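Local coordinates for pyruvate kinase (Toxoplasma gondii, PDB 3GG8), which catalyses the last step of glycolysis, the transfer of the phosphoryl group of phosphoenolpyruvate to ADP, which yields pyruvate and ATP, at residues C[98-103]-C[223-228]; C[267-272]-C[303-308]; C[321-326]-C[353-358]; C[374-379]-C[430-435]. All blocks are in the same frame, centred on the assembly; numbering follows the deposited sequence.

Contact 1 of 4, residues C[98-103]-C[223-228]; sequences ILLDTK and NFIAAS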
loop_
_atom_site.group_PDB
_atom_site.type_symbol
_atom_site.label_atom_id
_atom_site.label_comp_id
_atom_site.label_asym_id
_atom_site.label_seq_id
_atom_site.Cartn_x
_atom_site.Cartn_y
_atom_site.Cartn_z
ATOM N N ILE C 98 4.283 -19.291 -37.875
ATOM C CA ILE C 98 4.923 -20.581 -38.113
ATOM C C ILE C 98 6.224 -20.654 -37.304
ATOM O O ILE C 98 7.068 -19.763 -37.382
ATOM C CB ILE C 98 5.137 -20.817 -39.624
ATOM C CG1 ILE C 98 3.777 -20.795 -40.348
ATOM C CG2 ILE C 98 5.857 -22.138 -39.877
ATOM C CD1 ILE C 98 3.882 -20.831 -41.869
ATOM N N LEU C 99 6.317 -21.693 -36.471
ATOM C CA LEU C 99 7.453 -21.941 -35.596
ATOM C C LEU C 99 8.193 -23.212 -36.056
ATOM O O LEU C 99 7.582 -24.282 -36.114
ATOM C CB LEU C 99 6.932 -22.075 -34.142
ATOM C CG LEU C 99 7.859 -22.351 -32.939
ATOM C CD1 LEU C 99 7.546 -21.435 -31.750
ATOM C CD2 LEU C 99 7.798 -23.804 -32.473
ATOM N N LEU C 100 9.481 -23.091 -36.419
ATOM C CA LEU C 100 10.345 -24.258 -36.660
ATOM C C LEU C 100 10.958 -24.729 -35.329
ATOM O O LEU C 100 11.622 -23.955 -34.643
ATOM C CB LEU C 100 11.456 -23.899 -37.650
ATOM C CG LEU C 100 12.371 -24.961 -38.273
ATOM C CD1 LEU C 100 13.147 -24.341 -39.412
ATOM C CD2 LEU C 100 13.350 -25.579 -37.276
ATOM N N ASP C 101 10.714 -25.980 -34.955
ATOM C CA ASP C 101 11.263 -26.549 -33.713
ATOM C C ASP C 101 12.381 -27.531 -34.075
ATOM O O ASP C 101 12.124 -28.596 -34.631
ATOM C CB ASP C 101 10.156 -27.233 -32.892
ATOM C CG ASP C 101 10.640 -27.729 -31.520
ATOM O OD1 ASP C 101 11.817 -28.162 -31.402
ATOM O OD2 ASP C 101 9.836 -27.711 -30.550
ATOM N N THR C 102 13.621 -27.166 -33.764
ATOM C CA THR C 102 14.774 -27.932 -34.237
ATOM C C THR C 102 14.865 -29.327 -33.574
ATOM O O THR C 102 14.331 -29.556 -32.461
ATOM C CB THR C 102 16.106 -27.150 -34.063
ATOM O OG1 THR C 102 16.337 -26.919 -32.679
ATOM C CG2 THR C 102 16.079 -25.793 -34.797
ATOM N N LYS C 103 15.505 -30.259 -34.281
ATOM C CA LYS C 103 15.802 -31.572 -33.723
ATOM C C LYS C 103 16.787 -31.433 -32.559
ATOM O O LYS C 103 16.500 -31.860 -31.430
ATOM C CB LYS C 103 16.384 -32.483 -34.798
ATOM C CG LYS C 103 16.608 -33.929 -34.383
ATOM C CD LYS C 103 17.303 -34.640 -35.503
ATOM C CE LYS C 103 17.663 -36.068 -35.160
ATOM N NZ LYS C 103 16.528 -36.928 -35.550
ATOM N N ASN C 223 8.400 -17.753 -38.718
ATOM C CA ASN C 223 8.510 -16.515 -37.947
ATOM C C ASN C 223 9.309 -16.706 -36.670
ATOM O O ASN C 223 9.858 -15.748 -36.132
ATOM C CB ASN C 223 7.127 -15.927 -37.624
ATOM C CG ASN C 223 6.195 -15.958 -38.816
ATOM O OD1 ASN C 223 5.293 -16.799 -38.889
ATOM N ND2 ASN C 223 6.421 -15.058 -39.773
ATOM N N PHE C 224 9.357 -17.945 -36.186
ATOM C CA PHE C 224 10.104 -18.280 -34.995
ATOM C C PHE C 224 10.957 -19.517 -35.225
ATOM O O PHE C 224 10.573 -20.416 -35.979
ATOM C CB PHE C 224 9.163 -18.599 -33.822
ATOM C CG PHE C 224 8.319 -17.446 -33.349
ATOM C CD1 PHE C 224 8.771 -16.608 -32.313
ATOM C CD2 PHE C 224 7.041 -17.236 -33.873
ATOM C CE1 PHE C 224 7.983 -15.551 -31.832
ATOM C CE2 PHE C 224 6.242 -16.176 -33.405
ATOM C CZ PHE C 224 6.718 -15.336 -32.375
ATOM N N ILE C 225 12.103 -19.565 -34.545
ATOM C CA ILE C 225 12.833 -20.807 -34.334
ATOM C C ILE C 225 12.725 -21.173 -32.848
ATOM O O ILE C 225 13.049 -20.372 -31.974
ATOM C CB ILE C 225 14.332 -20.706 -34.726
ATOM C CG1 ILE C 225 14.539 -20.098 -36.129
ATOM C CG2 ILE C 225 15.036 -22.059 -34.579
ATOM C CD1 ILE C 225 14.080 -20.939 -37.329
ATOM N N ALA C 226 12.234 -22.369 -32.569
ATOM C CA ALA C 226 12.314 -22.921 -31.227
ATOM C C ALA C 226 13.491 -23.878 -31.258
ATOM O O ALA C 226 13.509 -24.796 -32.063
ATOM C CB ALA C 226 11.026 -23.649 -30.845
ATOM N N ALA C 227 14.496 -23.632 -30.419
ATOM C CA ALA C 227 15.740 -24.386 -30.488
ATOM C C ALA C 227 15.757 -25.383 -29.333
ATOM O O ALA C 227 15.785 -24.997 -28.173
ATOM C CB ALA C 227 16.924 -23.447 -30.410
ATOM N N SER C 228 15.740 -26.669 -29.653
ATOM C CA SER C 228 15.699 -27.680 -28.602
ATOM C C SER C 228 16.971 -27.684 -27.760
ATOM O O SER C 228 18.056 -27.374 -28.263
ATOM C CB SER C 228 15.420 -29.059 -29.207
ATOM O OG SER C 228 14.113 -29.064 -29.744
#
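The carbonyl oxygen of Ile98 takes two backbone N-H groups from the other strand: Asn223 N lies 2.8 Å from Ile98 O, and Phe224 N makes a longer bond to the same oxygen. Asn223 also reaches back with its side chain, OD1 accepting from Ile98 N at 2.9 Å in a nearly straight bond (169°) that lies in the amide carbonyl plane. Strands 98-101 and 224-227 then run parallel, Leu99 beside Phe224, Leu100 beside Ile225 and Asp101 beside Ala226, and the shortest bond between them joins Ala226 N to Leu100 O at 2.7 Å. On one face the two methyls of Leu99 divide their partners, CD2 touching Ala226 CB at 3.6 Å while CD1 packs on Phe224 CB. On the other face Ile225 CD1 runs alongside Leu100, packing on its CB at 4.0 Å. Further along, Ser228 and Thr102 are doubly joined: Ser228 OG donates to Thr102 O at 2.8 Å, and Thr102 OG1, held between its own N and carbonyl carbon (chi1 63°), accepts from Ser228 N. Asp101 sends OD2 to Arg66 and Lys255 in salt bridges, and Lys255 also binds Ser228 OG. These are the third and fourth strands, neighbours in the closed eight-stranded (beta/alpha)8 barrel, flanked by strands 62-68 and 251-256, with Ile225 and Thr102 packing against helix 207-217.

Contact 2 of 4, residues C[267-272]-C[303-308]; sequences EILAEA and NVVGKP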
loop_
_atom_site.group_PDB
_atom_site.type_symbol
_atom_site.label_atom_id
_atom_site.label_comp_id
_atom_site.label_asym_id
_atom_site.label_seq_id
_atom_site.Cartn_x
_atom_site.Cartn_y
_atom_site.Cartn_z
ATOM N N GLU C 267 20.689 -15.381 -18.482
ATOM C CA GLU C 267 21.454 -14.971 -19.653
ATOM C C GLU C 267 20.794 -15.492 -20.947
ATOM O O GLU C 267 20.770 -14.786 -21.966
ATOM C CB GLU C 267 22.909 -15.432 -19.519
ATOM C CG GLU C 267 23.924 -14.761 -20.486
ATOM C CD GLU C 267 25.283 -15.504 -20.555
ATOM O OE1 GLU C 267 25.489 -16.466 -19.769
ATOM O OE2 GLU C 267 26.131 -15.140 -21.404
ATOM N N ILE C 268 20.244 -16.705 -20.904
ATOM C CA ILE C 268 19.454 -17.235 -22.027
ATOM C C ILE C 268 18.237 -16.331 -22.316
ATOM O O ILE C 268 18.036 -15.894 -23.443
ATOM C CB ILE C 268 19.008 -18.693 -21.774
ATOM C CG1 ILE C 268 20.210 -19.640 -21.780
ATOM C CG2 ILE C 268 17.951 -19.138 -22.794
ATOM C CD1 ILE C 268 19.920 -21.001 -21.126
ATOM N N LEU C 269 17.452 -16.030 -21.289
ATOM C CA LEU C 269 16.297 -15.165 -21.450
ATOM C C LEU C 269 16.671 -13.796 -22.022
ATOM O O LEU C 269 15.967 -13.282 -22.890
ATOM C CB LEU C 269 15.569 -14.993 -20.122
ATOM C CG LEU C 269 14.362 -14.057 -20.051
ATOM C CD1 LEU C 269 13.308 -14.339 -21.111
ATOM C CD2 LEU C 269 13.753 -14.133 -18.634
ATOM N N ALA C 270 17.761 -13.207 -21.525
ATOM C CA ALA C 270 18.200 -11.887 -21.982
ATOM C C ALA C 270 18.537 -11.891 -23.461
ATOM O O ALA C 270 18.283 -10.907 -24.145
ATOM C CB ALA C 270 19.404 -11.382 -21.162
ATOM N N GLU C 271 19.109 -12.987 -23.956
ATOM C CA GLU C 271 19.479 -13.064 -25.375
ATOM C C GLU C 271 18.320 -13.432 -26.293
ATOM O O GLU C 271 18.385 -13.221 -27.505
ATOM C CB GLU C 271 20.622 -14.064 -25.585
ATOM C CG GLU C 271 21.996 -13.561 -25.175
ATOM C CD GLU C 271 22.463 -12.353 -25.969
ATOM O OE1 GLU C 271 21.777 -11.965 -26.935
ATOM O OE2 GLU C 271 23.526 -11.779 -25.621
ATOM N N ALA C 272 17.268 -13.989 -25.714
ATOM C CA ALA C 272 16.186 -14.598 -26.473
ATOM C C ALA C 272 15.027 -13.645 -26.696
ATOM O O ALA C 272 14.935 -12.592 -26.050
ATOM C CB ALA C 272 15.690 -15.819 -25.748
ATOM N N ASN C 303 7.553 -12.975 -17.654
ATOM C CA ASN C 303 6.547 -11.947 -17.441
ATOM C C ASN C 303 7.192 -10.596 -17.120
ATOM O O ASN C 303 6.872 -9.592 -17.748
ATOM C CB ASN C 303 5.590 -12.329 -16.293
ATOM C CG ASN C 303 4.597 -13.437 -16.662
ATOM O OD1 ASN C 303 3.942 -13.976 -15.772
ATOM N ND2 ASN C 303 4.480 -13.783 -17.955
ATOM N N VAL C 304 8.104 -10.587 -16.153
ATOM C CA VAL C 304 8.666 -9.349 -15.604
ATOM C C VAL C 304 9.420 -8.536 -16.656
ATOM O O VAL C 304 9.571 -7.307 -16.529
ATOM C CB VAL C 304 9.570 -9.633 -14.377
ATOM C CG1 VAL C 304 10.343 -8.397 -13.977
ATOM C CG2 VAL C 304 8.730 -10.098 -13.201
ATOM N N VAL C 305 9.865 -9.226 -17.700
ATOM C CA VAL C 305 10.705 -8.635 -18.716
ATOM C C VAL C 305 9.926 -8.465 -20.031
ATOM O O VAL C 305 10.428 -7.873 -20.998
ATOM C CB VAL C 305 12.018 -9.469 -18.840
ATOM C CG1 VAL C 305 11.971 -10.483 -19.990
ATOM C CG2 VAL C 305 13.228 -8.555 -18.895
ATOM N N GLY C 306 8.690 -8.971 -20.043
ATOM C CA GLY C 306 7.751 -8.786 -21.144
ATOM C C GLY C 306 7.987 -9.637 -22.374
ATOM O O GLY C 306 7.635 -9.237 -23.483
ATOM N N LYS C 307 8.581 -10.814 -22.198
ATOM C CA LYS C 307 8.881 -11.698 -23.326
ATOM C C LYS C 307 7.981 -12.941 -23.261
ATOM O O LYS C 307 7.763 -13.497 -22.162
ATOM C CB LYS C 307 10.366 -12.084 -23.307
ATOM C CG LYS C 307 11.332 -10.939 -23.667
ATOM C CD LYS C 307 12.771 -11.448 -23.730
ATOM C CE LYS C 307 13.747 -10.393 -24.252
ATOM N NZ LYS C 307 15.184 -10.777 -24.028
ATOM N N PRO C 308 7.440 -13.382 -24.415
ATOM C CA PRO C 308 6.457 -14.472 -24.380
ATOM C C PRO C 308 7.029 -15.784 -23.861
ATOM O O PRO C 308 8.156 -16.135 -24.187
ATOM C CB PRO C 308 6.064 -14.632 -25.847
ATOM C CG PRO C 308 7.212 -14.041 -26.609
ATOM C CD PRO C 308 7.689 -12.911 -25.791
#
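Lys307 stretches across to the C-terminal end of helix 265-271 and places its ammonium group among the last carbonyls there. Its CG lies anti to the carbonyl carbon (chi1 -71°), and the extended chain beyond it, with chi2 to chi4 all near 180°, carries NZ across the gap to the carbonyls at the helix end. NZ donates to Ala272 O at 2.7 Å, nearly in line with that C=O, and to Leu269 O at 2.9 Å, where it uses a lone pair in the carbonyl plane. Leu269 O is shared, since it also accepts from Ala272 N within the last turn of its helix. A positive charge at this end probably interacts favourably with the helix dipole.

The aliphatic part of the lysine is covered as well. Leu269 crosses it at a slant, with CD1 3.9 Å from Lys307 CD. Its CG stands opposite the backbone N across the first side-chain bond (chi1 177°), and this carries the branch away from its own helix toward the other segment. The same methyl, CD1, meets Val305 CG1 at 4.2 Å, so one leucine tip touches both the lysine shaft and the valine. Between Val305 and Lys307 the chain turns at Gly306, whose positive phi closes the preceding helix in a Schellman motif.

The contact lies on the outside of the barrel, linking helix 265-271 to the end of helix 288-305, on which Leu269 also packs through Lys301 and Cys302. Lys307 directly precedes Pro308 and strand 309-312, while Ile268 and Ala272 face strand 251-256.

Contact 3 of 4, residues C[321-326]-C[353-358]; sequences KNPRPT and GEFPVI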
loop_
_atom_site.group_PDB
_atom_site.type_symbol
_atom_site.label_atom_id
_atom_site.label_comp_id
_atom_site.label_asym_id
_atom_site.label_seq_id
_atom_site.Cartn_x
_atom_site.Cartn_y
_atom_site.Cartn_z
ATOM N N LYS C 321 -6.037 -40.003 -27.639
ATOM C CA LYS C 321 -6.946 -41.145 -27.759
ATOM C C LYS C 321 -8.362 -40.917 -27.207
ATOM O O LYS C 321 -9.265 -41.699 -27.477
ATOM C CB LYS C 321 -6.307 -42.378 -27.092
ATOM C CG LYS C 321 -4.844 -42.641 -27.548
ATOM C CD LYS C 321 -4.712 -43.668 -28.690
ATOM C CE LYS C 321 -5.164 -43.156 -30.086
ATOM N NZ LYS C 321 -6.487 -43.743 -30.547
ATOM N N ASN C 322 -8.558 -39.856 -26.434
ATOM C CA ASN C 322 -9.839 -39.604 -25.770
ATOM C C ASN C 322 -10.411 -38.228 -26.110
ATOM O O ASN C 322 -9.654 -37.278 -26.276
ATOM C CB ASN C 322 -9.685 -39.782 -24.252
ATOM C CG ASN C 322 -9.166 -41.175 -23.865
ATOM O OD1 ASN C 322 -8.308 -41.304 -23.004
ATOM N ND2 ASN C 322 -9.697 -42.215 -24.498
ATOM N N PRO C 323 -11.750 -38.125 -26.267
ATOM C CA PRO C 323 -12.384 -36.833 -26.612
ATOM C C PRO C 323 -12.477 -35.842 -25.442
ATOM O O PRO C 323 -12.880 -34.695 -25.622
ATOM C CB PRO C 323 -13.783 -37.238 -27.104
ATOM C CG PRO C 323 -14.064 -38.563 -26.438
ATOM C CD PRO C 323 -12.727 -39.231 -26.180
ATOM N N ARG C 324 -12.087 -36.287 -24.259
ATOM C CA ARG C 324 -12.056 -35.439 -23.079
ATOM C C ARG C 324 -10.703 -35.641 -22.416
ATOM O O ARG C 324 -10.183 -36.748 -22.457
ATOM C CB ARG C 324 -13.165 -35.852 -22.103
ATOM C CG ARG C 324 -14.587 -35.725 -22.633
ATOM C CD ARG C 324 -15.601 -36.569 -21.812
ATOM N NE ARG C 324 -15.541 -37.985 -22.193
ATOM C CZ ARG C 324 -16.246 -38.538 -23.181
ATOM N NH1 ARG C 324 -17.097 -37.816 -23.904
ATOM N NH2 ARG C 324 -16.099 -39.828 -23.448
ATOM N N PRO C 325 -10.134 -34.583 -21.794
ATOM C CA PRO C 325 -8.895 -34.757 -21.021
ATOM C C PRO C 325 -9.229 -35.262 -19.632
ATOM O O PRO C 325 -10.404 -35.288 -19.253
ATOM C CB PRO C 325 -8.362 -33.335 -20.909
ATOM C CG PRO C 325 -9.631 -32.494 -20.821
ATOM C CD PRO C 325 -10.616 -33.184 -21.738
ATOM N N THR C 326 -8.216 -35.643 -18.862
ATOM C CA THR C 326 -8.450 -35.961 -17.456
ATOM C C THR C 326 -8.525 -34.665 -16.654
ATOM O O THR C 326 -8.082 -33.597 -17.126
ATOM C CB THR C 326 -7.326 -36.837 -16.843
ATOM O OG1 THR C 326 -6.101 -36.092 -16.790
ATOM C CG2 THR C 326 -7.117 -38.113 -17.655
ATOM N N GLY C 353 -3.064 -37.116 -33.100
ATOM C CA GLY C 353 -4.194 -37.367 -32.215
ATOM C C GLY C 353 -5.444 -37.777 -32.954
ATOM O O GLY C 353 -5.591 -37.430 -34.129
ATOM N N GLU C 354 -6.354 -38.485 -32.278
ATOM C CA GLU C 354 -7.654 -38.817 -32.879
ATOM C C GLU C 354 -8.641 -37.646 -32.871
ATOM O O GLU C 354 -9.633 -37.665 -33.600
ATOM C CB GLU C 354 -8.284 -40.050 -32.219
ATOM C CG GLU C 354 -7.678 -41.404 -32.629
ATOM C CD GLU C 354 -7.727 -41.665 -34.133
ATOM O OE1 GLU C 354 -8.804 -41.471 -34.739
ATOM O OE2 GLU C 354 -6.685 -42.062 -34.708
ATOM N N PHE C 355 -8.367 -36.630 -32.052
ATOM C CA PHE C 355 -9.272 -35.492 -31.884
ATOM C C PHE C 355 -8.536 -34.140 -31.942
ATOM O O PHE C 355 -8.582 -33.367 -30.985
ATOM C CB PHE C 355 -10.066 -35.639 -30.568
ATOM C CG PHE C 355 -10.764 -36.967 -30.425
ATOM C CD1 PHE C 355 -12.029 -37.178 -31.002
ATOM C CD2 PHE C 355 -10.156 -38.017 -29.727
ATOM C CE1 PHE C 355 -12.687 -38.423 -30.878
ATOM C CE2 PHE C 355 -10.808 -39.263 -29.585
ATOM C CZ PHE C 355 -12.074 -39.464 -30.169
ATOM N N PRO C 356 -7.854 -33.844 -33.072
ATOM C CA PRO C 356 -7.090 -32.598 -33.099
ATOM C C PRO C 356 -7.924 -31.331 -32.840
ATOM O O PRO C 356 -7.491 -30.496 -32.042
ATOM C CB PRO C 356 -6.461 -32.571 -34.504
ATOM C CG PRO C 356 -7.185 -33.595 -35.305
ATOM C CD PRO C 356 -7.728 -34.604 -34.329
ATOM N N VAL C 357 -9.083 -31.175 -33.492
ATOM C CA VAL C 357 -9.830 -29.920 -33.358
ATOM C C VAL C 357 -10.560 -29.852 -32.021
ATOM O O VAL C 357 -10.568 -28.797 -31.382
ATOM C CB VAL C 357 -10.736 -29.527 -34.596
ATOM C CG1 VAL C 357 -10.483 -30.417 -35.799
ATOM C CG2 VAL C 357 -12.202 -29.490 -34.229
ATOM N N ILE C 358 -11.133 -30.984 -31.593
ATOM C CA ILE C 358 -11.706 -31.114 -30.257
ATOM C C ILE C 358 -10.680 -30.802 -29.158
ATOM O O ILE C 358 -11.025 -30.198 -28.139
ATOM C CB ILE C 358 -12.405 -32.497 -30.047
ATOM C CG1 ILE C 358 -13.685 -32.558 -30.891
ATOM C CG2 ILE C 358 -12.743 -32.725 -28.571
ATOM C CD1 ILE C 358 -14.581 -33.772 -30.645
#
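Pro323 lies over one face of the Phe355 ring, the two side chains running in the same direction. Pro323 CB stands 4.1 Å from the ring centroid, only 10° off the normal, a CH-pi contact made squarely over the face. Pro323 CA also sits above the ring centre, and Pro323 CD comes to 3.9 Å from Phe355 CE2, so the pyrrolidine and its backbone together cover that side. The rim is met by the preceding backbone: Lys321 O lies near the ring plane, 3.6 Å from Phe355 CE2. With CG anti to the carbonyl carbon (chi1 -52°), the phenyl group projects from the start of its helix onto the loop.

Phe355 is the N-cap residue of helix 356-371, which comes after the eighth strand of the barrel, 343-346, and the short helix 348-351; the proline-rich loop 321-326 leads from the seventh strand, 309-312, into helix 327-339. The two helix approaches therefore meet at the surface. One helical turn further on, Ile358 CG2 touches Pro323 O at 3.5 Å.

At the other end Lys321, bent along its chain, crosses Glu354 obliquely; NZ is 3.4 Å from Glu354 CG, but 4.5 Å from Glu354 OE2, beyond salt-bridge range. Any attraction between the two charges is probably weak. Beyond the contact, Pro325 packs on Pro288 of a second subunit.

Contact 4 of 4, residues C[374-379]-C[430-435]; sequences VDYPAL and RPMQPI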
loop_
_atom_site.group_PDB
_atom_site.type_symbol
_atom_site.label_atom_id
_atom_site.label_comp_id
_atom_site.label_asym_id
_atom_site.label_seq_id
_atom_site.Cartn_x
_atom_site.Cartn_y
_atom_site.Cartn_z
ATOM N N VAL C 374 -8.216 -15.051 -12.770
ATOM C CA VAL C 374 -7.185 -14.010 -12.744
ATOM C C VAL C 374 -7.657 -12.710 -12.072
ATOM O O VAL C 374 -8.716 -12.157 -12.408
ATOM C CB VAL C 374 -6.593 -13.750 -14.165
ATOM C CG1 VAL C 374 -5.606 -12.600 -14.138
ATOM C CG2 VAL C 374 -5.909 -15.009 -14.704
ATOM N N ASP C 375 -6.870 -12.259 -11.095
ATOM C CA ASP C 375 -7.075 -10.970 -10.434
ATOM C C ASP C 375 -6.204 -9.931 -11.158
ATOM O O ASP C 375 -4.990 -9.829 -10.905
ATOM C CB ASP C 375 -6.724 -11.064 -8.936
ATOM C CG ASP C 375 -7.224 -9.858 -8.119
ATOM O OD1 ASP C 375 -7.275 -9.963 -6.869
ATOM O OD2 ASP C 375 -7.565 -8.804 -8.703
ATOM N N TYR C 376 -6.838 -9.179 -12.066
ATOM C CA TYR C 376 -6.141 -8.219 -12.933
ATOM C C TYR C 376 -5.569 -6.990 -12.197
ATOM O O TYR C 376 -4.444 -6.571 -12.497
ATOM C CB TYR C 376 -7.007 -7.817 -14.142
ATOM C CG TYR C 376 -7.189 -8.927 -15.156
ATOM C CD1 TYR C 376 -6.106 -9.390 -15.911
ATOM C CD2 TYR C 376 -8.440 -9.523 -15.363
ATOM C CE1 TYR C 376 -6.256 -10.422 -16.849
ATOM C CE2 TYR C 376 -8.604 -10.563 -16.304
ATOM C CZ TYR C 376 -7.505 -11.005 -17.038
ATOM O OH TYR C 376 -7.634 -12.022 -17.958
ATOM N N PRO C 377 -6.335 -6.401 -11.248
ATOM C CA PRO C 377 -5.746 -5.353 -10.396
ATOM C C PRO C 377 -4.515 -5.809 -9.597
ATOM O O PRO C 377 -3.550 -5.044 -9.474
ATOM C CB PRO C 377 -6.894 -4.984 -9.445
ATOM C CG PRO C 377 -8.130 -5.351 -10.185
ATOM C CD PRO C 377 -7.764 -6.604 -10.934
ATOM N N ALA C 378 -4.548 -7.036 -9.071
ATOM C CA ALA C 378 -3.446 -7.572 -8.260
ATOM C C ALA C 378 -2.279 -8.104 -9.099
ATOM O O ALA C 378 -1.174 -8.284 -8.592
ATOM C CB ALA C 378 -3.952 -8.641 -7.293
ATOM N N LEU C 379 -2.529 -8.361 -10.378
ATOM C CA LEU C 379 -1.455 -8.720 -11.297
ATOM C C LEU C 379 -0.745 -7.452 -11.773
ATOM O O LEU C 379 0.488 -7.410 -11.846
ATOM C CB LEU C 379 -1.997 -9.513 -12.486
ATOM C CG LEU C 379 -1.260 -10.806 -12.857
ATOM C CD1 LEU C 379 -2.001 -11.507 -13.998
ATOM C CD2 LEU C 379 0.222 -10.579 -13.221
ATOM N N ARG C 430 -1.060 -7.213 -18.267
ATOM C CA ARG C 430 -2.263 -8.053 -18.212
ATOM C C ARG C 430 -3.532 -7.210 -17.978
ATOM O O ARG C 430 -4.160 -7.307 -16.919
ATOM C CB ARG C 430 -2.126 -9.166 -17.146
ATOM C CG ARG C 430 -1.019 -10.222 -17.385
ATOM C CD ARG C 430 -1.353 -11.171 -18.547
ATOM N NE ARG C 430 -0.358 -12.230 -18.761
ATOM C CZ ARG C 430 0.593 -12.199 -19.695
ATOM N NH1 ARG C 430 1.444 -13.219 -19.829
ATOM N NH2 ARG C 430 0.689 -11.162 -20.516
ATOM N N PRO C 431 -3.897 -6.352 -18.953
ATOM C CA PRO C 431 -5.123 -5.582 -18.756
ATOM C C PRO C 431 -6.339 -6.484 -18.946
ATOM O O PRO C 431 -6.301 -7.434 -19.746
ATOM C CB PRO C 431 -5.063 -4.540 -19.872
ATOM C CG PRO C 431 -4.264 -5.208 -20.948
ATOM C CD PRO C 431 -3.255 -6.048 -20.244
ATOM N N MET C 432 -7.389 -6.200 -18.188
ATOM C CA MET C 432 -8.665 -6.871 -18.326
ATOM C C MET C 432 -9.274 -6.610 -19.700
ATOM O O MET C 432 -10.001 -7.443 -20.221
ATOM C CB MET C 432 -9.610 -6.397 -17.220
ATOM C CG MET C 432 -11.046 -6.892 -17.348
ATOM S SD MET C 432 -11.749 -7.277 -15.743
ATOM C CE MET C 432 -11.958 -5.631 -15.053
ATOM N N GLN C 433 -8.978 -5.453 -20.281
ATOM C CA GLN C 433 -9.474 -5.106 -21.613
ATOM C C GLN C 433 -8.677 -5.833 -22.683
ATOM O O GLN C 433 -7.448 -5.997 -22.543
ATOM C CB GLN C 433 -9.374 -3.594 -21.876
ATOM C CG GLN C 433 -10.188 -2.686 -20.945
ATOM C CD GLN C 433 -9.577 -2.553 -19.559
ATOM O OE1 GLN C 433 -8.356 -2.635 -19.393
ATOM N NE2 GLN C 433 -10.430 -2.360 -18.549
ATOM N N PRO C 434 -9.362 -6.258 -23.771
ATOM C CA PRO C 434 -8.691 -6.785 -24.953
ATOM C C PRO C 434 -7.719 -5.771 -25.542
ATOM O O PRO C 434 -7.978 -4.572 -25.483
ATOM C CB PRO C 434 -9.843 -6.993 -25.929
ATOM C CG PRO C 434 -11.031 -7.203 -25.071
ATOM C CD PRO C 434 -10.827 -6.265 -23.938
ATOM N N ILE C 435 -6.604 -6.250 -26.091
ATOM C CA ILE C 435 -5.650 -5.393 -26.789
ATOM C C ILE C 435 -5.752 -5.683 -28.285
ATOM O O ILE C 435 -5.667 -6.834 -28.696
ATOM C CB ILE C 435 -4.189 -5.619 -26.288
ATOM C CG1 ILE C 435 -4.105 -5.472 -24.755
ATOM C CG2 ILE C 435 -3.208 -4.679 -26.996
ATOM C CD1 ILE C 435 -2.878 -6.151 -24.142
#
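Aromatic contacts dominate, with the Tyr376 ring lying between two residues. Met432 CA sits over the centre of one face, 4.0 Å from the ring centroid and 13° off the normal, in a CH-pi contact; on the opposite face Val374 CG1, from the tyrosine's own segment, lies toward the rim. The Met432 side chain then runs at about a right angle to that of Tyr376. Its sulfur is 5.2 Å from the Tyr376 ring centroid and well off the normal (62°), an oblique Met-aromatic contact rather than one over the face. The thioether gets there because Met432 CG is turned opposite its backbone N (chi1 173°) and the chain bends beyond it.

Apolar packing adds two further touches. Met432 CB meets Tyr376 CD2 at 3.8 Å, next to the ring face contact. One turn further along the helix, Leu379 crosses the aliphatic part of Arg430 at a slant, its CD1 3.8 Å from Arg430 CG and nearly as close to CB.

Among polar atoms, Arg430 O comes to 3.0 Å from Tyr376 CD1, neither over the face nor in the ring plane, a tight approach. No hydrogen bond joins the two segments. The guanidinium group of Arg430 is turned away, and its NH1 bonds Gly340 O. Pro431 O accepts from Arg37 NH1.

The contact sets the start of helix 376-384 against the loop between helix 421-427 and strand 435-439 of the alpha/beta domain, where Pro431 packs on helices 393-407 and 421-427 and on strand 412-416.

In the fold
Along the chain the four contacts follow one another in series. Contacts 1, 2 and 3 belong to the barrel: contact 1 joins two of its strands, whereas contact 2 lies on the outside, its centre about 17 Å from that of contact 1. Contact 3 is at the surface on the opposite side of the chain's centre from contact 2, their centres about 33 Å apart. Contact 4 involves the alpha/beta domain; helix 376-384, which it uses, follows helix 356-371 of contact 3. It touches contact 2 where Asn303 packs against Arg430, so barrel and alpha/beta domain meet there, while contact 3 reaches toward another subunit of the tetramer.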